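Local coordinates for protein NAD-dependent aldehyde dehydrogenase (Burkholderia multivorans, PDB 5UJU) that probably oxidises aldehydes to carboxylic acids with NAD as the electron acceptor, and may act on L-glutamate gamma-semialdehyde, at residues 208-213 with 226-231. Residues are numbered along the deposited sequence; the frame is centred on the assembly and turned at random.
Sequences GLVLGC and FADLAT
Asp228, near the C-terminal end of helix 217-230, leans its carboxylate onto strand 191-211 near the strand's C-terminal end, where Gly208 presents bare backbone. The carboxylate oxygen OD2 of Asp228 lies 3.7 Å from CA of Gly208, a van der Waals approach to the main chain, without a polar bond between the two segments. With CG set beside its own backbone N and anti to the carbonyl carbon (chi1 -81°), the short side chain of Asp228 reaches from the helix toward the sheet. Because Gly208 carries no side chain, OD2 of Asp228 can take up the side of its CA that a side chain would otherwise fill. One methyl borders the same oxygen: CG2 of Val210, whose side chain points from the strand toward the helix, stands 4.2 Å from OD2 of Asp228. Leu209 turns its side chain to the other face of the sheet. The other carboxylate oxygen, OD1 of Asp228, forms a salt bridge with NH1 of Arg553, which probably helps to stabilise the negative charge in this buried place. The axes of helix 226-230 and strand 208-211 approach to 9.3 Å and run nearly antiparallel, at 163°, as in the crossover of a beta-alpha-beta unit of a Rossmann-type domain. The unit is completed by strand 234-238, which pairs in parallel with strand 191-211 through backbone hydrogen bonds of Gly208 and Val210, while the backbone of Leu209 hydrogen-bonds to Leu292 and Asp294 of strand 290-296. Asp228 also touches Val235 and Leu292 on these two neighbouring strands, and Phe226 packs against helices 97-132 and 158-175.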
ATOM      1  N   GLY A 208      11.617  10.663   1.449  1.00 30.50           N
ATOM      2  CA  GLY A 208      10.682  10.373   2.518  1.00 23.86           C
ATOM      3  C   GLY A 208      10.882  11.348   3.663  1.00 29.05           C
ATOM      4  O   GLY A 208      11.963  11.923   3.830  1.00 30.10           O
ATOM      5  N   LEU A 209       9.806  11.563   4.422  1.00 22.14           N
ATOM      6  CA  LEU A 209       9.802  12.440   5.583  1.00 21.53           C
ATOM      7  C   LEU A 209       9.458  11.606   6.815  1.00 26.50           C
ATOM      8  O   LEU A 209       8.491  10.833   6.795  1.00 29.05           O
ATOM      9  CB  LEU A 209       8.802  13.590   5.378  1.00 22.74           C
ATOM     10  CG  LEU A 209       8.480  14.502   6.563  1.00 27.66           C
ATOM     11  CD1 LEU A 209       9.719  15.300   6.961  1.00 29.06           C
ATOM     12  CD2 LEU A 209       7.266  15.446   6.287  1.00 24.93           C
ATOM     13  N   VAL A 210      10.268  11.725   7.866  1.00 28.40           N
ATOM     14  CA  VAL A 210      10.018  11.045   9.137  1.00 29.04           C
ATOM     15  C   VAL A 210       9.686  12.112  10.170  1.00 30.16           C
ATOM     16  O   VAL A 210      10.522  12.972  10.473  1.00 25.74           O
ATOM     17  CB  VAL A 210      11.204  10.175   9.582  1.00 28.82           C
ATOM     18  CG1 VAL A 210      10.938   9.592  10.971  1.00 30.69           C
ATOM     19  CG2 VAL A 210      11.423   9.036   8.593  1.00 29.68           C
ATOM     20  N   LEU A 211       8.458  12.066  10.689  1.00 22.65           N
ATOM     21  CA  LEU A 211       7.953  13.046  11.648  1.00 25.65           C
ATOM     22  C   LEU A 211       7.963  12.400  13.023  1.00 30.20           C
ATOM     23  O   LEU A 211       7.191  11.465  13.287  1.00 30.50           O
ATOM     24  CB  LEU A 211       6.550  13.524  11.272  1.00 30.23           C
ATOM     25  CG  LEU A 211       6.454  14.275   9.943  1.00 31.62           C
ATOM     26  CD1 LEU A 211       5.015  14.619   9.584  1.00 30.45           C
ATOM     27  CD2 LEU A 211       7.280  15.557  10.056  1.00 31.35           C
ATOM     28  N   GLY A 212       8.837  12.902  13.893  1.00 26.72           N
ATOM     29  CA  GLY A 212       9.174  12.186  15.099  1.00 30.11           C
ATOM     30  C   GLY A 212       8.182  12.413  16.221  1.00 30.18           C
ATOM     31  O   GLY A 212       7.371  13.349  16.196  1.00 28.56           O
ATOM     32  N   CYS A 213       8.282  11.519  17.207  1.00 33.27           N
ATOM     33  CA  CYS A 213       7.412  11.421  18.375  1.00 36.98           C
ATOM     34  C   CYS A 213       8.182  11.809  19.643  1.00 35.67           C
ATOM     35  O   CYS A 213       9.398  11.604  19.737  1.00 37.54           O
ATOM     36  CB  CYS A 213       6.867   9.988  18.478  1.00 49.60           C
ATOM     37  SG  CYS A 213       6.404   9.405  20.114  1.00 64.27           S
ATOM     38  N   PHE A 226      14.060   3.385   8.258  1.00 23.99           N
ATOM     39  CA  PHE A 226      14.791   2.289   7.646  1.00 24.82           C
ATOM     40  C   PHE A 226      13.995   1.580   6.558  1.00 30.59           C
ATOM     41  O   PHE A 226      14.599   1.032   5.633  1.00 25.69           O
ATOM     42  CB  PHE A 226      15.255   1.324   8.742  1.00 19.71           C
ATOM     43  CG  PHE A 226      16.398   1.877   9.530  1.00 26.10           C
ATOM     44  CD1 PHE A 226      17.694   1.791   9.036  1.00 34.79           C
ATOM     45  CD2 PHE A 226      16.178   2.579  10.705  1.00 23.18           C
ATOM     46  CE1 PHE A 226      18.759   2.341   9.730  1.00 33.78           C
ATOM     47  CE2 PHE A 226      17.241   3.134  11.405  1.00 27.40           C
ATOM     48  CZ  PHE A 226      18.537   3.014  10.912  1.00 32.97           C
ATOM     49  N   ALA A 227      12.656   1.585   6.622  1.00 25.92           N
ATOM     50  CA  ALA A 227      11.887   1.172   5.450  1.00 25.76           C
ATOM     51  C   ALA A 227      12.181   2.082   4.256  1.00 25.52           C
ATOM     52  O   ALA A 227      12.245   1.618   3.107  1.00 22.34           O
ATOM     53  CB  ALA A 227      10.392   1.183   5.766  1.00 25.93           C
ATOM     54  N   ASP A 228      12.293   3.390   4.508  1.00 21.60           N
ATOM     55  CA  ASP A 228      12.641   4.340   3.458  1.00 22.76           C
ATOM     56  C   ASP A 228      14.020   4.020   2.886  1.00 25.04           C
ATOM     57  O   ASP A 228      14.179   3.875   1.672  1.00 23.98           O
ATOM     58  CB  ASP A 228      12.609   5.769   4.008  1.00 22.99           C
ATOM     59  CG  ASP A 228      11.204   6.374   4.089  1.00 24.06           C
ATOM     60  OD1 ASP A 228      10.250   5.789   3.546  1.00 24.77           O
ATOM     61  OD2 ASP A 228      11.065   7.467   4.702  1.00 24.50           O
ATOM     62  N   LEU A 229      15.025   3.887   3.763  1.00 22.32           N
ATOM     63  CA  LEU A 229      16.402   3.682   3.312  1.00 27.75           C
ATOM     64  C   LEU A 229      16.565   2.350   2.596  1.00 25.96           C
ATOM     65  O   LEU A 229      17.206   2.281   1.544  1.00 28.51           O
ATOM     66  CB  LEU A 229      17.364   3.757   4.500  1.00 25.92           C
ATOM     67  CG  LEU A 229      17.705   5.138   5.040  1.00 30.17           C
ATOM     68  CD1 LEU A 229      18.576   4.981   6.294  1.00 29.15           C
ATOM     69  CD2 LEU A 229      18.422   5.963   3.948  1.00 25.34           C
ATOM     70  N   ALA A 230      15.975   1.284   3.148  1.00 22.85           N
ATOM     71  CA  ALA A 230      16.084  -0.052   2.577  1.00 26.23           C
ATOM     72  C   ALA A 230      15.417  -0.161   1.211  1.00 23.17           C
ATOM     73  O   ALA A 230      15.634  -1.148   0.503  1.00 23.42           O
ATOM     74  CB  ALA A 230      15.476  -1.092   3.532  1.00 26.31           C
ATOM     75  N   THR A 231      14.558   0.787   0.848  1.00 22.78           N
ATOM     76  CA  THR A 231      13.978   0.783  -0.487  1.00 23.23           C
ATOM     77  C   THR A 231      14.556   1.906  -1.348  1.00 25.03           C
ATOM     78  O   THR A 231      13.950   2.289  -2.353  1.00 24.69           O
ATOM     79  CB  THR A 231      12.449   0.869  -0.410  1.00 22.85           C
ATOM     80  OG1 THR A 231      12.076   2.006   0.378  1.00 25.05           O
ATOM     81  CG2 THR A 231      11.875  -0.418   0.242  1.00 23.60           C
TER